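Local atomic coordinates of glycosyl hydrolase family 26 (Bacteroides ovatus, PDB entry 4ZXO), a protein that probably hydrolyses the internal beta-1,4-mannosidic linkages of galactomannan and related mannans, as a beta-mannanase with a TIM-barrel fold. Residues A[160-165]-A[233-238]; A[207-212]-A[217-222]. One frame throughout, in Å; residues are numbered along the deposited sequence.

Interaction 1. Residues A[160-165]-A[233-238]; sequences VFRPWH and GTDVYQ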
loop_
_atom_site.group_PDB
_atom_site.type_symbol
_atom_site.label_atom_id
_atom_site.label_comp_id
_atom_site.label_asym_id
_atom_site.label_seq_id
_atom_site.Cartn_x
_atom_site.Cartn_y
_atom_site.Cartn_z
ATOM N N VAL A 160 -3.771 6.663 0.270
ATOM C CA VAL A 160 -4.413 5.342 0.323
ATOM C C VAL A 160 -3.870 4.630 1.548
ATOM O O VAL A 160 -2.705 4.253 1.572
ATOM C CB VAL A 160 -4.168 4.512 -0.937
ATOM C CG1 VAL A 160 -4.792 3.082 -0.803
ATOM C CG2 VAL A 160 -4.725 5.265 -2.163
ATOM N N PHE A 161 -4.701 4.450 2.568
ATOM C CA PHE A 161 -4.251 3.859 3.830
ATOM C C PHE A 161 -4.651 2.368 3.804
ATOM O O PHE A 161 -5.808 2.028 3.449
ATOM C CB PHE A 161 -4.902 4.589 4.987
ATOM C CG PHE A 161 -4.535 4.076 6.358
ATOM C CD1 PHE A 161 -3.205 3.846 6.708
ATOM C CD2 PHE A 161 -5.536 3.898 7.330
ATOM C CE1 PHE A 161 -2.872 3.364 7.996
ATOM C CE2 PHE A 161 -5.193 3.465 8.638
ATOM C CZ PHE A 161 -3.869 3.213 8.965
ATOM N N ARG A 162 -3.689 1.500 4.096
ATOM C CA ARG A 162 -3.841 0.051 3.882
ATOM C C ARG A 162 -3.490 -0.699 5.142
ATOM O O ARG A 162 -2.467 -1.415 5.177
ATOM C CB ARG A 162 -2.907 -0.356 2.704
ATOM C CG ARG A 162 -3.090 -1.743 2.215
ATOM C CD ARG A 162 -2.223 -1.974 0.980
ATOM N NE ARG A 162 -0.801 -1.863 1.264
ATOM C CZ ARG A 162 -0.003 -2.916 1.558
ATOM N NH1 ARG A 162 -0.526 -4.148 1.715
ATOM N NH2 ARG A 162 1.305 -2.729 1.781
ATOM N N PRO A 163 -4.290 -0.570 6.195
ATOM C CA PRO A 163 -3.987 -1.247 7.454
ATOM C C PRO A 163 -4.455 -2.719 7.382
ATOM O O PRO A 163 -5.188 -3.079 6.455
ATOM C CB PRO A 163 -4.835 -0.465 8.475
ATOM C CG PRO A 163 -6.074 -0.108 7.658
ATOM C CD PRO A 163 -5.473 0.311 6.317
ATOM N N TRP A 164 -4.071 -3.529 8.358
ATOM C CA TRP A 164 -4.677 -4.870 8.535
ATOM C C TRP A 164 -4.490 -5.732 7.296
ATOM O O TRP A 164 -5.376 -6.496 6.880
ATOM C CB TRP A 164 -6.185 -4.772 8.858
ATOM C CG TRP A 164 -6.519 -3.730 9.916
ATOM C CD1 TRP A 164 -7.400 -2.675 9.788
ATOM C CD2 TRP A 164 -5.931 -3.604 11.226
ATOM N NE1 TRP A 164 -7.401 -1.916 10.932
ATOM C CE2 TRP A 164 -6.510 -2.451 11.828
ATOM C CE3 TRP A 164 -4.946 -4.333 11.935
ATOM C CZ2 TRP A 164 -6.184 -2.046 13.123
ATOM C CZ3 TRP A 164 -4.619 -3.915 13.222
ATOM C CH2 TRP A 164 -5.219 -2.772 13.781
ATOM N N HIS A 165 -3.323 -5.613 6.692
ATOM C CA HIS A 165 -3.061 -6.295 5.420
ATOM C C HIS A 165 -2.723 -7.795 5.596
ATOM O O HIS A 165 -2.410 -8.273 6.686
ATOM C CB HIS A 165 -1.944 -5.531 4.670
ATOM C CG HIS A 165 -0.601 -5.584 5.317
ATOM N ND1 HIS A 165 -0.345 -5.096 6.587
ATOM C CD2 HIS A 165 0.599 -5.979 4.809
ATOM C CE1 HIS A 165 0.946 -5.247 6.844
ATOM N NE2 HIS A 165 1.541 -5.764 5.771
ATOM N N GLY A 233 -7.088 -4.698 -3.120
ATOM C CA GLY A 233 -5.711 -5.022 -3.450
ATOM C C GLY A 233 -5.356 -6.454 -3.124
ATOM O O GLY A 233 -6.167 -7.252 -2.598
ATOM N N THR A 234 -4.113 -6.788 -3.431
ATOM C CA THR A 234 -3.574 -8.092 -3.023
ATOM C C THR A 234 -2.050 -7.941 -2.929
ATOM O O THR A 234 -1.454 -7.070 -3.599
ATOM C CB THR A 234 -3.970 -9.218 -4.002
ATOM O OG1 THR A 234 -3.591 -10.487 -3.449
ATOM C CG2 THR A 234 -3.236 -9.031 -5.342
ATOM N N ASP A 235 -1.447 -8.730 -2.047
ATOM C CA ASP A 235 0.003 -8.783 -1.891
ATOM C C ASP A 235 0.492 -10.157 -2.348
ATOM O O ASP A 235 0.175 -11.172 -1.701
ATOM C CB ASP A 235 0.431 -8.579 -0.410
ATOM C CG ASP A 235 0.129 -7.200 0.131
ATOM O OD1 ASP A 235 -0.439 -6.350 -0.604
ATOM O OD2 ASP A 235 0.476 -6.988 1.333
ATOM N N VAL A 236 1.269 -10.218 -3.424
ATOM C CA VAL A 236 1.731 -11.495 -3.958
ATOM C C VAL A 236 3.168 -11.324 -4.415
ATOM O O VAL A 236 3.428 -10.488 -5.293
ATOM C CB VAL A 236 0.859 -12.001 -5.179
ATOM C CG1 VAL A 236 1.382 -13.351 -5.670
ATOM C CG2 VAL A 236 -0.647 -12.026 -4.839
ATOM N N TYR A 237 4.092 -12.075 -3.793
ATOM C CA TYR A 237 5.519 -12.019 -4.158
ATOM C C TYR A 237 5.950 -13.237 -4.970
ATOM O O TYR A 237 5.335 -14.302 -4.889
ATOM C CB TYR A 237 6.394 -11.928 -2.889
ATOM C CG TYR A 237 6.349 -10.548 -2.263
ATOM C CD1 TYR A 237 7.340 -9.584 -2.529
ATOM C CD2 TYR A 237 5.317 -10.211 -1.415
ATOM C CE1 TYR A 237 7.289 -8.329 -1.954
ATOM C CE2 TYR A 237 5.245 -8.940 -0.843
ATOM C CZ TYR A 237 6.221 -8.002 -1.123
ATOM O OH TYR A 237 6.145 -6.753 -0.541
ATOM N N GLN A 238 7.006 -13.080 -5.759
ATOM C CA GLN A 238 7.534 -14.228 -6.457
ATOM C C GLN A 238 8.525 -15.035 -5.594
ATOM O O GLN A 238 9.549 -14.523 -5.114
ATOM C CB GLN A 238 8.236 -13.832 -7.748
ATOM C CG GLN A 238 8.860 -15.089 -8.413
ATOM C CD GLN A 238 9.385 -14.809 -9.813
ATOM O OE1 GLN A 238 8.746 -14.089 -10.603
ATOM N NE2 GLN A 238 10.544 -15.394 -10.144
#

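Interaction 2. Residues A[207-212]-A[217-222]; sequences YSPGME and EEYLER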
loop_
_atom_site.group_PDB
_atom_site.type_symbol
_atom_site.label_atom_id
_atom_site.label_comp_id
_atom_site.label_asym_id
_atom_site.label_seq_id
_atom_site.Cartn_x
_atom_site.Cartn_y
_atom_site.Cartn_z
ATOM N N TYR A 207 -7.973 -2.742 0.952
ATOM C CA TYR A 207 -8.057 -4.095 1.469
ATOM C C TYR A 207 -7.032 -4.940 0.743
ATOM O O TYR A 207 -6.931 -4.826 -0.487
ATOM C CB TYR A 207 -9.478 -4.579 1.203
ATOM C CG TYR A 207 -9.910 -5.960 1.609
ATOM C CD1 TYR A 207 -10.228 -6.250 2.946
ATOM C CD2 TYR A 207 -10.143 -6.952 0.631
ATOM C CE1 TYR A 207 -10.723 -7.504 3.313
ATOM C CE2 TYR A 207 -10.625 -8.208 0.975
ATOM C CZ TYR A 207 -10.960 -8.470 2.327
ATOM O OH TYR A 207 -11.433 -9.686 2.743
ATOM N N SER A 208 -6.228 -5.760 1.441
ATOM C CA SER A 208 -5.064 -6.363 0.736
ATOM C C SER A 208 -4.576 -7.700 1.309
ATOM O O SER A 208 -3.448 -7.818 1.805
ATOM C CB SER A 208 -3.889 -5.335 0.679
ATOM O OG SER A 208 -3.404 -4.950 1.961
ATOM N N PRO A 209 -5.404 -8.725 1.218
ATOM C CA PRO A 209 -4.947 -10.070 1.581
ATOM C C PRO A 209 -3.970 -10.603 0.537
ATOM O O PRO A 209 -3.839 -10.028 -0.554
ATOM C CB PRO A 209 -6.247 -10.901 1.570
ATOM C CG PRO A 209 -7.022 -10.267 0.455
ATOM C CD PRO A 209 -6.779 -8.733 0.671
ATOM N N GLY A 210 -3.247 -11.646 0.904
ATOM C CA GLY A 210 -2.321 -12.292 0.002
ATOM C C GLY A 210 -2.993 -13.278 -0.952
ATOM O O GLY A 210 -4.150 -13.091 -1.362
ATOM N N MET A 211 -2.270 -14.345 -1.315
ATOM C CA MET A 211 -2.760 -15.289 -2.327
ATOM C C MET A 211 -3.441 -16.549 -1.766
ATOM O O MET A 211 -3.699 -17.482 -2.517
ATOM C CB MET A 211 -1.618 -15.707 -3.282
ATOM C CG MET A 211 -0.306 -16.109 -2.610
ATOM S SD MET A 211 -0.466 -17.464 -1.529
ATOM C CE MET A 211 -0.783 -18.873 -2.601
ATOM N N GLU A 212 -3.793 -16.571 -0.481
ATOM C CA GLU A 212 -4.387 -17.782 0.081
ATOM C C GLU A 212 -5.734 -18.054 -0.539
ATOM O O GLU A 212 -6.106 -19.222 -0.724
ATOM C CB GLU A 212 -4.551 -17.662 1.611
ATOM C CG GLU A 212 -3.217 -17.636 2.359
ATOM C CD GLU A 212 -2.471 -16.311 2.284
ATOM O OE1 GLU A 212 -3.077 -15.246 2.045
ATOM O OE2 GLU A 212 -1.233 -16.339 2.428
ATOM N N GLU A 217 -15.192 -15.555 -3.392
ATOM C CA GLU A 217 -15.869 -15.833 -2.127
ATOM C C GLU A 217 -14.864 -15.796 -0.970
ATOM O O GLU A 217 -15.107 -15.185 0.104
ATOM C CB GLU A 217 -16.598 -17.220 -2.201
ATOM C CG GLU A 217 -17.022 -17.823 -0.845
ATOM C CD GLU A 217 -17.722 -19.138 -1.032
ATOM O OE1 GLU A 217 -18.563 -19.185 -1.929
ATOM O OE2 GLU A 217 -17.385 -20.133 -0.352
ATOM N N GLU A 218 -13.730 -16.471 -1.174
ATOM C CA GLU A 218 -12.729 -16.557 -0.141
ATOM C C GLU A 218 -12.089 -15.187 0.093
ATOM O O GLU A 218 -11.820 -14.787 1.214
ATOM C CB GLU A 218 -11.659 -17.579 -0.509
ATOM C CG GLU A 218 -12.186 -19.039 -0.484
ATOM C CD GLU A 218 -11.311 -19.947 -1.325
ATOM O OE1 GLU A 218 -10.077 -20.090 -1.012
ATOM O OE2 GLU A 218 -11.856 -20.507 -2.316
ATOM N N TYR A 219 -11.798 -14.487 -0.999
ATOM C CA TYR A 219 -11.180 -13.182 -0.889
ATOM C C TYR A 219 -12.012 -12.245 -0.067
ATOM O O TYR A 219 -11.456 -11.451 0.701
ATOM C CB TYR A 219 -10.960 -12.620 -2.321
ATOM C CG TYR A 219 -10.396 -11.215 -2.392
ATOM C CD1 TYR A 219 -9.010 -10.990 -2.372
ATOM C CD2 TYR A 219 -11.240 -10.128 -2.540
ATOM C CE1 TYR A 219 -8.499 -9.687 -2.461
ATOM C CE2 TYR A 219 -10.749 -8.844 -2.604
ATOM C CZ TYR A 219 -9.382 -8.615 -2.560
ATOM O OH TYR A 219 -8.897 -7.331 -2.626
ATOM N N LEU A 220 -13.328 -12.316 -0.255
ATOM C CA LEU A 220 -14.225 -11.404 0.456
ATOM C C LEU A 220 -14.742 -11.919 1.786
ATOM O O LEU A 220 -15.619 -11.268 2.377
ATOM C CB LEU A 220 -15.433 -11.062 -0.428
ATOM C CG LEU A 220 -15.037 -10.301 -1.706
ATOM C CD1 LEU A 220 -16.330 -10.017 -2.548
ATOM C CD2 LEU A 220 -14.359 -8.980 -1.341
ATOM N N GLU A 221 -14.322 -13.107 2.245
ATOM C CA GLU A 221 -14.894 -13.666 3.479
ATOM C C GLU A 221 -14.760 -12.695 4.663
ATOM O O GLU A 221 -15.648 -12.611 5.501
ATOM C CB GLU A 221 -14.186 -14.985 3.826
ATOM C CG GLU A 221 -14.832 -15.718 4.982
ATOM C CD GLU A 221 -13.908 -16.218 6.080
ATOM O OE1 GLU A 221 -12.719 -15.827 6.258
ATOM O OE2 GLU A 221 -14.409 -17.079 6.796
ATOM N N ARG A 222 -13.637 -11.968 4.717
ATOM C CA ARG A 222 -13.418 -11.037 5.826
ATOM C C ARG A 222 -13.509 -9.556 5.400
ATOM O O ARG A 222 -12.912 -8.639 6.054
ATOM C CB ARG A 222 -12.051 -11.327 6.476
ATOM C CG ARG A 222 -12.063 -12.663 7.155
ATOM C CD ARG A 222 -10.840 -12.987 7.992
ATOM N NE ARG A 222 -11.177 -14.239 8.687
ATOM C CZ ARG A 222 -10.727 -14.582 9.891
ATOM N NH1 ARG A 222 -9.874 -13.776 10.551
ATOM N NH2 ARG A 222 -11.153 -15.732 10.452
#

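Interaction 1. Residues A[160-165]-A[233-238]
Arg162 and Asp235 form a buried salt bridge on the inner side of the barrel, over the intervening strand 203-207: NH1 of Arg162 donates to OD2 of Asp235 over 3.0 Å. The bond is bent, with an N-H...O angle of 141°, and NH1 meets the syn lone pair of OD2, the one facing the other carboxylate oxygen. Guanidinium and carboxylate do not lie flat against each other; their planes are 66° apart, and a single nitrogen, NH1, faces the carboxylate while NH2 turns to Glu270. OD1 of Asp235 also lies 3.2 Å from Arg162 NH1, but its hydrogen bond goes to Thr269 OG1, which helps to fix the rotation of the carboxylate. Arg162 has further partners: NH2 makes a salt bridge with Glu270, and NH1 also bonds Ser208 OG.

Arginine suits this place because it is long and has several N-H groups. The alpha carbons of Arg162 and Gly233 are 9.1 Å apart, since strand 203-207 runs between the two strands. The Arg162 chain stretches out and then bends at chi3 (63°), which brings NH1 to Asp235, while the side chain packs on Ala206 and Thr269. Its positive charge, shared between Asp235 and Glu270, would probably offset part of the cost of burying these carboxylates.

His165 adds a looser contact. Its CD2, at the ring edge and in the ring plane, lies 3.6 Å from Asp235 OD2, and its side chain also touches Ser208 and Glu270.

The arrangement is typical of a (beta/alpha)8 barrel, in which polar residues at the C-terminal ends of the strands link up around the active-site cleft. Strands 159-162 and 231-235 are the fourth and sixth; in family 26, as in its clan, the catalytic glutamates sit at the C-terminal ends of strands four and seven.

Interaction 2. Residues A[207-212]-A[217-222]
Tyr207 reaches Tyr219 in two ways, with its hydroxyl and with its ring. Its OH donates to the backbone O of Tyr219 over 2.7 Å, lying in the carbonyl plane at a C=O...O angle of 153°. The same ring turns its edge to the face of Tyr219 in a T-shaped stack, with centroids 5.2 Å apart and planes at 86°; CE2 of Tyr207 sits 3.6 Å above the Tyr219 plane, offset toward the rim. Pro209 packs on the same tyrosine, its CG 3.3 Å from Tyr219 CE1, its compact, rigid ring letting CG and CD come close to the tyrosine ring.

These contacts close the link in the barrel between strand 203-207 and helix 216-219, a short helix that leads on to strand 231-235. Tyr219 O, in the last part of the short helix, is met by the tyrosine hydroxyl. A phenylalanine in place of Tyr207, lacking the hydroxyl, would probably leave Tyr219 O without this donor and the segment around Tyr219 less firmly held.

The ring of Tyr219, with CG trans to the backbone N (chi1 176°), runs toward the barrel wall, where OH bonds Gly233 O and the side chain touches Ile254 and Leu255. Around Tyr207, His167 and Tyr223 supply further ring contacts, the latter edge-to-face. Farther out, Arg222 NE pairs with Glu221 OE1 at 3.3 Å, and Arg222 NH1 bonds Cys179 O.

How the interactions relate
Following the chain from the N terminus, three barrel strands precede strand 159-162, where interaction 1 begins; helix 181-197 then leads to strand 203-207. Interaction 2 closes a short loop there, between 207-212 and 217-222, before strand 231-235 begins. Interaction 1 closes the longer loop from 160-165 to 233-238, so interaction 2 is nested within it and the two do not cross. Their centres are about 10 Å apart, and they touch: Gly233 N lies 2.6 Å from Tyr207 O, a probable hydrogen bond of the parallel sheet. Interaction 1 ties strands 159-162 and 231-235 on the barrel's inner side, over the intervening strand; interaction 2 folds the loop and short helix after strand 203-207 back onto its C-terminal end.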